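Local coordinates for protein group 3 allergen SMIPP-S Yv6023A04 (Sarcoptes scabiei type hominis, PDB 3H7O) that is an inactivated paralogue of the mite's trypsin-like (S1 family) serine proteases, which keeps the family fold but has probably lost proteolytic activity, at residues 33-38 and 96-101; 53-58 and 71-76; 86-91 and 215-220; 115-120 and 211-216. The protein carries 3 engineered substitutions. All blocks are in the same frame, centred on the assembly; numbering follows the deposited sequence.

Contact 1. Residues 33-38 and 96-101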
loop_
_atom_site.group_PDB
_atom_site.type_symbol
_atom_site.label_atom_id
_atom_site.label_comp_id
_atom_site.label_asym_id
_atom_site.label_seq_id
_atom_site.Cartn_x
_atom_site.Cartn_y
_atom_site.Cartn_z
ATOM N N LEU A 33 4.099 2.860 -9.735
ATOM C CA LEU A 33 3.630 2.247 -10.979
ATOM C C LEU A 33 4.456 2.727 -12.171
ATOM O O LEU A 33 4.638 1.995 -13.147
ATOM C CB LEU A 33 2.149 2.560 -11.210
ATOM C CG LEU A 33 1.134 2.048 -10.179
ATOM C CD1 LEU A 33 -0.243 2.618 -10.482
ATOM C CD2 LEU A 33 1.098 0.526 -10.154
ATOM N N SER A 34 4.918 3.975 -12.085
ATOM C CA SER A 34 5.832 4.589 -13.053
ATOM C C SER A 34 6.321 5.907 -12.445
ATOM O O SER A 34 5.969 6.231 -11.309
ATOM C CB SER A 34 5.137 4.845 -14.396
ATOM O OG SER A 34 4.233 5.931 -14.307
ATOM N N GLN A 35 7.106 6.676 -13.196
ATOM C CA GLN A 35 7.585 7.979 -12.706
ATOM C C GLN A 35 6.443 8.973 -12.466
ATOM O O GLN A 35 6.615 9.959 -11.751
ATOM C CB GLN A 35 8.622 8.582 -13.661
ATOM C CG GLN A 35 8.051 9.027 -15.007
ATOM C CD GLN A 35 9.099 9.594 -15.945
ATOM O OE1 GLN A 35 10.060 10.232 -15.517
ATOM N NE2 GLN A 35 8.908 9.372 -17.238
ATOM N N TRP A 36 5.282 8.700 -13.059
ATOM C CA TRP A 36 4.141 9.610 -12.992
ATOM C C TRP A 36 3.040 9.204 -12.005
ATOM O O TRP A 36 2.244 10.052 -11.596
ATOM C CB TRP A 36 3.515 9.785 -14.380
ATOM C CG TRP A 36 4.400 10.460 -15.390
ATOM C CD1 TRP A 36 4.900 9.911 -16.539
ATOM C CD2 TRP A 36 4.875 11.815 -15.354
ATOM N NE1 TRP A 36 5.657 10.837 -17.218
ATOM C CE2 TRP A 36 5.659 12.012 -16.513
ATOM C CE3 TRP A 36 4.715 12.880 -14.454
ATOM C CZ2 TRP A 36 6.285 13.232 -16.796
ATOM C CZ3 TRP A 36 5.333 14.091 -14.736
ATOM C CH2 TRP A 36 6.111 14.256 -15.898
ATOM N N PHE A 37 2.978 7.921 -11.644
ATOM C CA PHE A 37 1.852 7.403 -10.861
ATOM C C PHE A 37 2.247 6.514 -9.685
ATOM O O PHE A 37 3.142 5.671 -9.793
ATOM C CB PHE A 37 0.868 6.639 -11.762
ATOM C CG PHE A 37 0.251 7.478 -12.853
ATOM C CD1 PHE A 37 -0.835 8.310 -12.584
ATOM C CD2 PHE A 37 0.744 7.420 -14.154
ATOM C CE1 PHE A 37 -1.409 9.080 -13.591
ATOM C CE2 PHE A 37 0.177 8.187 -15.169
ATOM C CZ PHE A 37 -0.902 9.020 -14.887
ATOM N N VAL A 38 1.554 6.710 -8.566
ATOM C CA VAL A 38 1.711 5.868 -7.382
ATOM C C VAL A 38 0.370 5.260 -6.973
ATOM O O VAL A 38 -0.648 5.955 -6.939
ATOM C CB VAL A 38 2.328 6.656 -6.190
ATOM C CG1 VAL A 38 2.163 5.887 -4.867
ATOM C CG2 VAL A 38 3.803 6.951 -6.452
ATOM N N SER A 96 2.743 15.897 -11.181
ATOM C CA SER A 96 3.014 16.902 -12.209
ATOM C C SER A 96 4.514 17.010 -12.488
ATOM O O SER A 96 4.926 17.395 -13.585
ATOM C CB SER A 96 2.442 18.264 -11.807
ATOM O OG SER A 96 3.070 18.755 -10.636
ATOM N N ARG A 97 5.314 16.678 -11.476
ATOM C CA ARG A 97 6.765 16.575 -11.587
ATOM C C ARG A 97 7.101 15.114 -11.285
ATOM O O ARG A 97 6.707 14.594 -10.237
ATOM C CB ARG A 97 7.441 17.515 -10.581
ATOM C CG ARG A 97 8.961 17.643 -10.698
ATOM C CD ARG A 97 9.714 16.717 -9.739
ATOM N NE ARG A 97 11.145 17.011 -9.768
ATOM C CZ ARG A 97 12.018 16.430 -10.585
ATOM N NH1 ARG A 97 11.623 15.490 -11.440
ATOM N NH2 ARG A 97 13.294 16.789 -10.545
ATOM N N PRO A 98 7.821 14.440 -12.204
ATOM C CA PRO A 98 7.964 12.985 -12.075
ATOM C C PRO A 98 8.919 12.556 -10.965
ATOM O O PRO A 98 9.807 13.318 -10.588
ATOM C CB PRO A 98 8.520 12.564 -13.436
ATOM C CG PRO A 98 9.261 13.756 -13.928
ATOM C CD PRO A 98 8.556 14.972 -13.368
ATOM N N LEU A 99 8.721 11.343 -10.449
ATOM C CA LEU A 99 9.688 10.732 -9.537
ATOM C C LEU A 99 11.006 10.542 -10.276
ATOM O O LEU A 99 11.010 10.155 -11.449
ATOM C CB LEU A 99 9.188 9.369 -9.048
ATOM C CG LEU A 99 7.840 9.261 -8.326
ATOM C CD1 LEU A 99 7.423 7.799 -8.189
ATOM C CD2 LEU A 99 7.881 9.947 -6.963
ATOM N N LYS A 100 12.113 10.832 -9.597
ATOM C CA LYS A 100 13.448 10.627 -10.155
ATOM C C LYS A 100 13.878 9.171 -9.967
ATOM O O LYS A 100 14.704 8.854 -9.097
ATOM C CB LYS A 100 14.464 11.570 -9.496
ATOM C CG LYS A 100 14.246 13.046 -9.783
ATOM C CD LYS A 100 15.394 13.897 -9.252
ATOM C CE LYS A 100 16.631 13.793 -10.137
ATOM N NZ LYS A 100 17.638 14.839 -9.807
ATOM N N LEU A 101 13.314 8.287 -10.786
ATOM C CA LEU A 101 13.602 6.860 -10.692
ATOM C C LEU A 101 15.034 6.574 -11.132
ATOM O O LEU A 101 15.487 7.059 -12.171
ATOM C CB LEU A 101 12.609 6.045 -11.523
ATOM C CG LEU A 101 11.109 6.261 -11.292
ATOM C CD1 LEU A 101 10.301 5.393 -12.244
ATOM C CD2 LEU A 101 10.712 5.983 -9.848
#
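One face of the Trp36 indole carries the ring of Pro98 and the CG of Gln35, while the carbonyl of Ser96 lies at the edge. Pro98 CB stands 3.8 Å from the centroid of the six-membered ring of Trp36, only 11° off its normal, which makes this a CH-pi contact. The proline lies alongside the indole, its CD reaching Trp36 CH2 at 3.6 Å. Ser96 O approaches Trp36 CZ3 to 3.5 Å near the ring plane, on the electropositive C-H rim. With CG beside the backbone N (chi1 -65°), the indole swings back over the loop although its CB starts out away from it. Gln35 runs extended beside the proline and brings OE1 to 3.5 Å from Pro98 CB. Leu99 N donates to Gln35 O at 2.8 Å. Leu99 CD1 then turns inward to Val38 CG2, while Leu101 CD1 lies 3.6 Å from Gln35 N. The Trp36 backbone is hydrogen-bonded to Leu95, and Lys228, the last residue, makes a cation-pi contact with the ring. The chemistry is thus divided: one well-formed backbone bond fixes where the loop after strand 91-95 meets the turn before strand 37-40, and the C-H groups of Pro98, laid on the electron-rich indole face, add a dispersive and weakly electrostatic contact beside it.

Contact 2. Residues 53-58 and 71-76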
loop_
_atom_site.group_PDB
_atom_site.type_symbol
_atom_site.label_atom_id
_atom_site.label_comp_id
_atom_site.label_asym_id
_atom_site.label_seq_id
_atom_site.Cartn_x
_atom_site.Cartn_y
_atom_site.Cartn_z
ATOM N N ILE A 53 -0.267 16.526 -0.652
ATOM C CA ILE A 53 0.295 15.175 -0.555
ATOM C C ILE A 53 1.767 15.133 -0.966
ATOM O O ILE A 53 2.168 15.801 -1.916
ATOM C CB ILE A 53 -0.539 14.158 -1.383
ATOM C CG1 ILE A 53 -2.024 14.248 -0.998
ATOM C CG2 ILE A 53 0.004 12.724 -1.210
ATOM C CD1 ILE A 53 -2.985 13.519 -1.948
ATOM N N VAL A 54 2.567 14.358 -0.228
ATOM C CA VAL A 54 3.987 14.165 -0.543
ATOM C C VAL A 54 4.314 12.678 -0.678
ATOM O O VAL A 54 3.895 11.856 0.147
ATOM C CB VAL A 54 4.926 14.824 0.524
ATOM C CG1 VAL A 54 6.390 14.627 0.168
ATOM C CG2 VAL A 54 4.629 16.309 0.662
ATOM N N ILE A 55 5.062 12.343 -1.726
ATOM C CA ILE A 55 5.556 10.985 -1.921
ATOM C C ILE A 55 7.016 10.913 -1.493
ATOM O O ILE A 55 7.869 11.576 -2.086
ATOM C CB ILE A 55 5.455 10.527 -3.408
ATOM C CG1 ILE A 55 4.024 10.665 -3.950
ATOM C CG2 ILE A 55 6.015 9.095 -3.588
ATOM C CD1 ILE A 55 2.978 9.847 -3.217
ATOM N N GLN A 56 7.292 10.109 -0.469
ATOM C CA GLN A 56 8.658 9.853 -0.026
ATOM C C GLN A 56 9.105 8.498 -0.568
ATOM O O GLN A 56 8.425 7.480 -0.376
ATOM C CB GLN A 56 8.767 9.896 1.504
ATOM C CG GLN A 56 10.205 9.736 2.034
ATOM C CD GLN A 56 10.354 10.043 3.521
ATOM O OE1 GLN A 56 9.382 10.346 4.217
ATOM N NE2 GLN A 56 11.587 9.969 4.012
ATOM N N TYR A 57 10.249 8.492 -1.241
ATOM C CA TYR A 57 10.741 7.288 -1.904
ATOM C C TYR A 57 12.242 7.095 -1.714
ATOM O O TYR A 57 12.926 7.987 -1.211
ATOM C CB TYR A 57 10.321 7.257 -3.388
ATOM C CG TYR A 57 10.784 8.406 -4.274
ATOM C CD1 TYR A 57 11.653 8.170 -5.344
ATOM C CD2 TYR A 57 10.321 9.710 -4.082
ATOM C CE1 TYR A 57 12.074 9.208 -6.184
ATOM C CE2 TYR A 57 10.740 10.758 -4.916
ATOM C CZ TYR A 57 11.613 10.496 -5.965
ATOM O OH TYR A 57 12.025 11.522 -6.794
ATOM N N GLU A 58 12.737 5.909 -2.078
ATOM C CA GLU A 58 14.146 5.529 -1.902
ATOM C C GLU A 58 14.580 5.510 -0.435
ATOM O O GLU A 58 15.748 5.746 -0.129
ATOM C CB GLU A 58 15.078 6.438 -2.726
ATOM C CG GLU A 58 14.772 6.464 -4.217
ATOM C CD GLU A 58 15.853 7.133 -5.051
ATOM O OE1 GLU A 58 16.811 7.695 -4.478
ATOM O OE2 GLU A 58 15.742 7.091 -6.294
ATOM N N PRO A 71 6.785 16.465 -3.793
ATOM C CA PRO A 71 5.613 17.209 -3.317
ATOM C C PRO A 71 4.734 17.752 -4.448
ATOM O O PRO A 71 4.137 18.822 -4.303
ATOM C CB PRO A 71 6.251 18.375 -2.573
ATOM C CG PRO A 71 7.467 18.674 -3.398
ATOM C CD PRO A 71 7.977 17.332 -3.876
ATOM N N TYR A 72 4.668 17.035 -5.564
ATOM C CA TYR A 72 3.937 17.522 -6.730
ATOM C C TYR A 72 2.803 16.585 -7.139
ATOM O O TYR A 72 2.674 16.236 -8.314
ATOM C CB TYR A 72 4.883 17.736 -7.917
ATOM C CG TYR A 72 5.886 18.860 -7.771
ATOM C CD1 TYR A 72 5.564 20.165 -8.151
ATOM C CD2 TYR A 72 7.171 18.612 -7.291
ATOM C CE1 TYR A 72 6.497 21.199 -8.043
ATOM C CE2 TYR A 72 8.110 19.637 -7.180
ATOM C CZ TYR A 72 7.763 20.925 -7.553
ATOM O OH TYR A 72 8.688 21.932 -7.440
ATOM N N VAL A 73 1.985 16.174 -6.175
ATOM C CA VAL A 73 0.790 15.400 -6.495
ATOM C C VAL A 73 -0.279 16.352 -7.050
ATOM O O VAL A 73 -0.654 17.325 -6.394
ATOM C CB VAL A 73 0.263 14.601 -5.275
ATOM C CG1 VAL A 73 -1.016 13.847 -5.637
ATOM C CG2 VAL A 73 1.330 13.631 -4.764
ATOM N N SER A 74 -0.760 16.060 -8.258
ATOM C CA SER A 74 -1.709 16.925 -8.960
ATOM C C SER A 74 -3.149 16.404 -8.968
ATOM O O SER A 74 -4.091 17.189 -9.073
ATOM C CB SER A 74 -1.242 17.167 -10.399
ATOM O OG SER A 74 -1.087 15.938 -11.090
ATOM N N HIS A 75 -3.319 15.088 -8.871
ATOM C CA HIS A 75 -4.652 14.482 -8.919
ATOM C C HIS A 75 -4.710 13.162 -8.158
ATOM O O HIS A 75 -3.712 12.443 -8.070
ATOM C CB HIS A 75 -5.093 14.262 -10.372
ATOM C CG HIS A 75 -6.567 14.037 -10.533
ATOM N ND1 HIS A 75 -7.470 15.074 -10.635
ATOM C CD2 HIS A 75 -7.293 12.897 -10.619
ATOM C CE1 HIS A 75 -8.690 14.582 -10.770
ATOM N NE2 HIS A 75 -8.611 13.264 -10.763
ATOM N N VAL A 76 -5.889 12.866 -7.615
ATOM C CA VAL A 76 -6.175 11.605 -6.941
ATOM C C VAL A 76 -7.287 10.903 -7.721
ATOM O O VAL A 76 -8.384 11.451 -7.875
ATOM C CB VAL A 76 -6.621 11.831 -5.469
ATOM C CG1 VAL A 76 -7.013 10.513 -4.807
ATOM C CG2 VAL A 76 -5.522 12.522 -4.671
HETATM O O HOH W 1 1.404 17.458 -3.675
#
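The hairpin of strands 54-57 and 68-78 belongs to the six-stranded antiparallel barrel that forms the first half of the chymotrypsin fold, and Ile53 and Val73 meet where its two strands begin to part. Ile53 CB lies 3.9 Å from Val73 CG2, the branches crossing obliquely. That methyl also sits 3.7 Å from Ile53 O and 4.1 Å from Ile55 CG1, so it touches both Ile53, just before strand 54-57, and Ile55 within it. Val73 CG1, anti to the backbone N (chi1 178°), reaches instead toward Ile53 CD1, which also meets Val76 CG2 at 3.9 Å. Regular pairing, as between Ile55 and Asp70, gives way here: a water accepts from Val73 N at 2.9 Å and lies close to Ile53 O, at a distance too short to be trusted. Further along, Ser74 and His75 both face Glu94 in a classic beta bulge, an irregularity in strand 68-78 as it follows the barrel wall. Leu95 and Leu93 back Val73 and Val76, and Val17 of strand 14-19 packs on Ile53. Val54 CG2 rests on Pro71 CB at 4.2 Å, where the backbones draw near enough to bring the CA atoms of Val54 and Pro71 within 4.4 Å.

Contact 3. Residues 86-91 and 215-220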
loop_
_atom_site.group_PDB
_atom_site.type_symbol
_atom_site.label_atom_id
_atom_site.label_comp_id
_atom_site.label_asym_id
_atom_site.label_seq_id
_atom_site.Cartn_x
_atom_site.Cartn_y
_atom_site.Cartn_z
ATOM N N MET A 86 -15.299 1.001 3.228
ATOM C CA MET A 86 -13.979 0.964 2.587
ATOM C C MET A 86 -13.892 -0.052 1.440
ATOM O O MET A 86 -12.833 -0.619 1.173
ATOM C CB MET A 86 -12.854 0.784 3.612
ATOM C CG MET A 86 -12.707 1.969 4.561
ATOM S SD MET A 86 -11.152 1.956 5.464
ATOM C CE MET A 86 -11.442 0.621 6.614
ATOM N N GLU A 87 -15.019 -0.266 0.762
ATOM C CA GLU A 87 -15.046 -1.018 -0.486
ATOM C C GLU A 87 -14.281 -0.211 -1.535
ATOM O O GLU A 87 -14.385 1.020 -1.564
ATOM C CB GLU A 87 -16.491 -1.255 -0.939
ATOM C CG GLU A 87 -16.658 -2.428 -1.891
ATOM C CD GLU A 87 -18.101 -2.668 -2.333
ATOM O OE1 GLU A 87 -19.044 -2.362 -1.568
ATOM O OE2 GLU A 87 -18.290 -3.181 -3.457
ATOM N N ASN A 88 -13.511 -0.903 -2.377
ATOM C CA ASN A 88 -12.669 -0.260 -3.402
ATOM C C ASN A 88 -11.650 0.704 -2.789
ATOM O O ASN A 88 -11.546 1.864 -3.191
ATOM C CB ASN A 88 -13.525 0.458 -4.456
ATOM C CG ASN A 88 -14.525 -0.466 -5.125
ATOM O OD1 ASN A 88 -14.191 -1.586 -5.506
ATOM N ND2 ASN A 88 -15.761 -0.001 -5.264
ATOM N N ASP A 89 -10.903 0.204 -1.810
ATOM C CA ASP A 89 -9.946 1.007 -1.063
ATOM C C ASP A 89 -8.610 1.067 -1.799
ATOM O O ASP A 89 -7.588 0.558 -1.327
ATOM C CB ASP A 89 -9.776 0.438 0.344
ATOM C CG ASP A 89 -9.174 1.436 1.312
ATOM O OD1 ASP A 89 -8.867 2.581 0.906
ATOM O OD2 ASP A 89 -9.012 1.066 2.490
ATOM N N ILE A 90 -8.641 1.715 -2.958
ATOM C CA ILE A 90 -7.501 1.794 -3.853
ATOM C C ILE A 90 -7.529 3.155 -4.570
ATOM O O ILE A 90 -8.601 3.668 -4.906
ATOM C CB ILE A 90 -7.511 0.598 -4.848
ATOM C CG1 ILE A 90 -6.182 0.493 -5.602
ATOM C CG2 ILE A 90 -8.746 0.653 -5.783
ATOM C CD1 ILE A 90 -6.015 -0.803 -6.381
ATOM N N ALA A 91 -6.357 3.749 -4.766
ATOM C CA ALA A 91 -6.265 5.072 -5.376
ATOM C C ALA A 91 -4.967 5.233 -6.138
ATOM O O ALA A 91 -3.937 4.670 -5.756
ATOM C CB ALA A 91 -6.384 6.161 -4.312
ATOM N N GLY A 215 -5.179 -7.327 -9.318
ATOM C CA GLY A 215 -5.708 -7.947 -10.540
ATOM C C GLY A 215 -7.121 -7.511 -10.902
ATOM O O GLY A 215 -7.469 -7.441 -12.081
ATOM N N SER A 216 -7.927 -7.206 -9.886
ATOM C CA SER A 216 -9.310 -6.766 -10.092
ATOM C C SER A 216 -9.426 -5.348 -10.649
ATOM O O SER A 216 -10.465 -4.983 -11.201
ATOM C CB SER A 216 -10.097 -6.865 -8.789
ATOM O OG SER A 216 -10.103 -8.193 -8.305
ATOM N N TYR A 217 -8.361 -4.561 -10.503
ATOM C CA TYR A 217 -8.364 -3.150 -10.904
ATOM C C TYR A 217 -7.344 -2.823 -11.990
ATOM O O TYR A 217 -7.193 -1.659 -12.368
ATOM C CB TYR A 217 -8.112 -2.248 -9.687
ATOM C CG TYR A 217 -9.143 -2.407 -8.593
ATOM C CD1 TYR A 217 -10.297 -1.621 -8.575
ATOM C CD2 TYR A 217 -8.968 -3.349 -7.576
ATOM C CE1 TYR A 217 -11.245 -1.767 -7.574
ATOM C CE2 TYR A 217 -9.915 -3.507 -6.571
ATOM C CZ TYR A 217 -11.048 -2.712 -6.574
ATOM O OH TYR A 217 -11.986 -2.866 -5.579
ATOM N N VAL A 218 -6.657 -3.843 -12.499
ATOM C CA VAL A 218 -5.525 -3.607 -13.395
ATOM C C VAL A 218 -5.939 -2.991 -14.742
ATOM O O VAL A 218 -5.165 -2.251 -15.345
ATOM C CB VAL A 218 -4.609 -4.864 -13.534
ATOM C CG1 VAL A 218 -5.164 -5.849 -14.528
ATOM C CG2 VAL A 218 -3.192 -4.455 -13.914
ATOM N N SER A 219 -7.166 -3.271 -15.184
ATOM C CA SER A 219 -7.721 -2.632 -16.378
ATOM C C SER A 219 -7.883 -1.123 -16.161
ATOM O O SER A 219 -7.507 -0.316 -17.017
ATOM C CB SER A 219 -9.062 -3.268 -16.750
ATOM O OG SER A 219 -9.596 -2.671 -17.913
ATOM N N TRP A 220 -8.433 -0.761 -15.003
ATOM C CA TRP A 220 -8.611 0.633 -14.607
ATOM C C TRP A 220 -7.261 1.329 -14.395
ATOM O O TRP A 220 -7.075 2.467 -14.829
ATOM C CB TRP A 220 -9.485 0.710 -13.347
ATOM C CG TRP A 220 -9.481 2.046 -12.651
ATOM C CD1 TRP A 220 -10.037 3.211 -13.104
ATOM C CD2 TRP A 220 -8.897 2.347 -11.375
ATOM N NE1 TRP A 220 -9.832 4.220 -12.189
ATOM C CE2 TRP A 220 -9.138 3.718 -11.119
ATOM C CE3 TRP A 220 -8.199 1.593 -10.422
ATOM C CZ2 TRP A 220 -8.700 4.351 -9.950
ATOM C CZ3 TRP A 220 -7.763 2.223 -9.257
ATOM C CH2 TRP A 220 -8.018 3.590 -9.034
HETATM O O HOH W 2 -12.642 -3.604 -2.734
#
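The backbones of Ile90 and Tyr217 stay well apart, 8.7 Å from CA to CA, with an inverse gamma turn centred on Asp89 next to the isoleucine and helix 218-225 starting just after the tyrosine. Side chains span the gap. Ile90 CG2 stands over the centre of the Tyr217 ring, 3.9 Å from its centroid and 12° off the normal, a CH-pi contact. With Ile90 CG1 anti to the backbone N (chi1 -168°), CD1 runs along the same ring and comes 4.1 Å from Tyr217 CD2. The same CG2 methyl also touches Trp220 CZ3 at 3.9 Å and so fills the angle between the two aromatics. At the far end of the tyrosine, OH donates to Asn88 OD1 at 2.6 Å, in the carbonyl plane and on a lone pair, the amide standing 83° from the ring. A water that accepts from Asn88 N donates to Tyr217 OH at 3.0 Å, so the hydroxyl is used both as donor and as acceptor. The amide is held from its other end, since Asn88 ND2 bonds to Phe80 O. Asp89 itself turns away and its OD1 accepts from His43 N. Asn88 to Ala91 form the Asn-Asp-Ile-Ala stretch that in active S1 proteases carries the aspartate of the catalytic triad, and through Tyr217 and Trp220 the start of the C-terminal helix of the chymotrypsin fold packs against it.

Contact 4. Residues 115-120 and 211-216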
loop_
_atom_site.group_PDB
_atom_site.type_symbol
_atom_site.label_atom_id
_atom_site.label_comp_id
_atom_site.label_asym_id
_atom_site.label_seq_id
_atom_site.Cartn_x
_atom_site.Cartn_y
_atom_site.Cartn_z
ATOM N N GLU A 115 -7.487 -9.917 -13.229
ATOM C CA GLU A 115 -8.136 -10.801 -12.253
ATOM C C GLU A 115 -7.201 -11.801 -11.565
ATOM O O GLU A 115 -7.657 -12.826 -11.050
ATOM C CB GLU A 115 -9.348 -11.525 -12.876
ATOM C CG GLU A 115 -10.542 -10.620 -13.207
ATOM C CD GLU A 115 -11.058 -9.820 -12.009
ATOM O OE1 GLU A 115 -11.029 -10.332 -10.869
ATOM O OE2 GLU A 115 -11.503 -8.671 -12.215
ATOM N N PHE A 116 -5.904 -11.499 -11.532
ATOM C CA PHE A 116 -4.955 -12.396 -10.881
ATOM C C PHE A 116 -5.224 -12.524 -9.382
ATOM O O PHE A 116 -5.356 -11.528 -8.676
ATOM C CB PHE A 116 -3.503 -11.973 -11.117
ATOM C CG PHE A 116 -2.505 -12.870 -10.438
ATOM C CD1 PHE A 116 -2.133 -14.078 -11.022
ATOM C CD2 PHE A 116 -1.962 -12.525 -9.199
ATOM C CE1 PHE A 116 -1.222 -14.922 -10.397
ATOM C CE2 PHE A 116 -1.054 -13.368 -8.564
ATOM C CZ PHE A 116 -0.682 -14.569 -9.167
ATOM N N ARG A 117 -5.298 -13.766 -8.919
ATOM C CA ARG A 117 -5.476 -14.073 -7.508
ATOM C C ARG A 117 -4.279 -14.896 -7.038
ATOM O O ARG A 117 -4.036 -15.984 -7.568
ATOM C CB ARG A 117 -6.783 -14.855 -7.307
ATOM C CG ARG A 117 -7.017 -15.354 -5.891
ATOM C CD ARG A 117 -8.365 -16.057 -5.744
ATOM N NE ARG A 117 -8.489 -17.241 -6.596
ATOM C CZ ARG A 117 -8.022 -18.452 -6.295
ATOM N NH1 ARG A 117 -7.378 -18.669 -5.153
ATOM N NH2 ARG A 117 -8.194 -19.454 -7.146
ATOM N N PRO A 118 -3.516 -14.379 -6.051
ATOM C CA PRO A 118 -2.406 -15.169 -5.521
ATOM C C PRO A 118 -2.929 -16.475 -4.929
ATOM O O PRO A 118 -3.945 -16.474 -4.227
ATOM C CB PRO A 118 -1.807 -14.264 -4.434
ATOM C CG PRO A 118 -2.879 -13.295 -4.096
ATOM C CD PRO A 118 -3.639 -13.078 -5.370
ATOM N N LYS A 119 -2.259 -17.580 -5.245
ATOM C CA LYS A 119 -2.721 -18.901 -4.823
ATOM C C LYS A 119 -2.761 -19.013 -3.301
ATOM O O LYS A 119 -1.890 -18.478 -2.606
ATOM C CB LYS A 119 -1.835 -19.998 -5.423
ATOM N N THR A 120 -3.792 -19.684 -2.792
ATOM C CA THR A 120 -3.917 -19.952 -1.363
ATOM C C THR A 120 -2.778 -20.872 -0.920
ATOM O O THR A 120 -2.547 -21.922 -1.520
ATOM C CB THR A 120 -5.295 -20.570 -1.029
ATOM O OG1 THR A 120 -6.328 -19.678 -1.464
ATOM C CG2 THR A 120 -5.448 -20.816 0.469
ATOM N N PHE A 211 -6.019 -7.474 1.771
ATOM C CA PHE A 211 -5.355 -6.774 0.681
ATOM C C PHE A 211 -6.319 -6.607 -0.468
ATOM O O PHE A 211 -7.002 -7.555 -0.850
ATOM C CB PHE A 211 -4.136 -7.569 0.208
ATOM C CG PHE A 211 -3.110 -7.789 1.281
ATOM C CD1 PHE A 211 -2.086 -6.871 1.473
ATOM C CD2 PHE A 211 -3.184 -8.901 2.119
ATOM C CE1 PHE A 211 -1.138 -7.056 2.484
ATOM C CE2 PHE A 211 -2.246 -9.097 3.131
ATOM C CZ PHE A 211 -1.219 -8.172 3.308
ATOM N N THR A 212 -6.382 -5.398 -1.011
ATOM C CA THR A 212 -7.123 -5.153 -2.238
ATOM C C THR A 212 -6.394 -5.875 -3.365
ATOM O O THR A 212 -5.186 -5.704 -3.543
ATOM C CB THR A 212 -7.228 -3.646 -2.542
ATOM O OG1 THR A 212 -7.946 -3.000 -1.486
ATOM C CG2 THR A 212 -7.961 -3.408 -3.861
ATOM N N LYS A 213 -7.139 -6.692 -4.102
ATOM C CA LYS A 213 -6.596 -7.503 -5.177
ATOM C C LYS A 213 -6.322 -6.634 -6.406
ATOM O O LYS A 213 -7.248 -6.179 -7.077
ATOM C CB LYS A 213 -7.577 -8.636 -5.490
ATOM C CG LYS A 213 -7.096 -9.673 -6.490
ATOM C CD LYS A 213 -7.867 -10.988 -6.351
ATOM C CE LYS A 213 -9.383 -10.788 -6.338
ATOM N NZ LYS A 213 -10.100 -11.949 -6.948
ATOM N N VAL A 214 -5.042 -6.397 -6.686
ATOM C CA VAL A 214 -4.632 -5.509 -7.783
ATOM C C VAL A 214 -5.163 -6.008 -9.137
ATOM O O VAL A 214 -5.583 -5.209 -9.977
ATOM C CB VAL A 214 -3.090 -5.280 -7.804
ATOM C CG1 VAL A 214 -2.666 -4.468 -9.025
ATOM C CG2 VAL A 214 -2.643 -4.560 -6.540
ATOM N N GLY A 215 -5.179 -7.327 -9.318
ATOM C CA GLY A 215 -5.708 -7.947 -10.540
ATOM C C GLY A 215 -7.121 -7.511 -10.902
ATOM O O GLY A 215 -7.469 -7.441 -12.081
ATOM N N SER A 216 -7.927 -7.206 -9.886
ATOM C CA SER A 216 -9.310 -6.766 -10.092
ATOM C C SER A 216 -9.426 -5.348 -10.649
ATOM O O SER A 216 -10.465 -4.983 -11.201
ATOM C CB SER A 216 -10.097 -6.865 -8.789
ATOM O OG SER A 216 -10.103 -8.193 -8.305
HETATM O O HOH W 3 -3.713 -9.308 -8.002
#
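Lys213 and Glu115 reach across the contact from opposite segments and bring their ends near each other without joining. The lysine leaves its strand with CG anti to the backbone N (chi1 -174°), which lays its aliphatic part over the backbone opposite: CG is 3.4 Å from Phe116 O, and CD is 4.1 Å from Arg117 CB. Glu115 bends at chi2 (-56°), folding its carboxylate back over Ser216, whose OG makes a weak hydrogen bond to OE1 at 3.5 Å. Lys213 NZ stands 4.3 Å from the same OE1, too far for a salt bridge, though the opposite charges should still attract. Between these side chains the backbones close in. Glu115 N donates to Gly215 O at 2.7 Å from well above the carbonyl plane (58° out of it), and the glycine, with no side chain, lets the CA atoms of Glu115 and Gly215 approach to 4.1 Å. A water accepting from Gly215 N and donating to Phe116 O extends the bridge; it lies at the edge of the Phe116 ring, which packs on Val194 and Gln189. The arrangement is that of the long connection between the two barrels of the chymotrypsin fold, laid against the second barrel where strand 209-213 leads into the C-terminal helix.

Contacts 1 and 2 form one neighbourhood on the first barrel, their centres 9 Å apart: Tyr57 OH lies 2.9 Å from Lys100 N, a probable hydrogen bond, and contact 2 is nested in the chain loop that contact 1 closes. Contacts 3 and 4, with centres 10 Å apart, share Gly215 and Ser216 and meet where Tyr217 CE2 packs 3.3 Å from Thr212 CG2. Contacts 2 and 4 sit on opposite sides of the chain's centre, about 26 Å apart between centres. Contact 3 adjoins the region of the family's catalytic triad through Asp89 and His43. Contact 4 instead borders a glycerol, probably from the crystallisation liquor, about 3 Å from the Arg117 side chain.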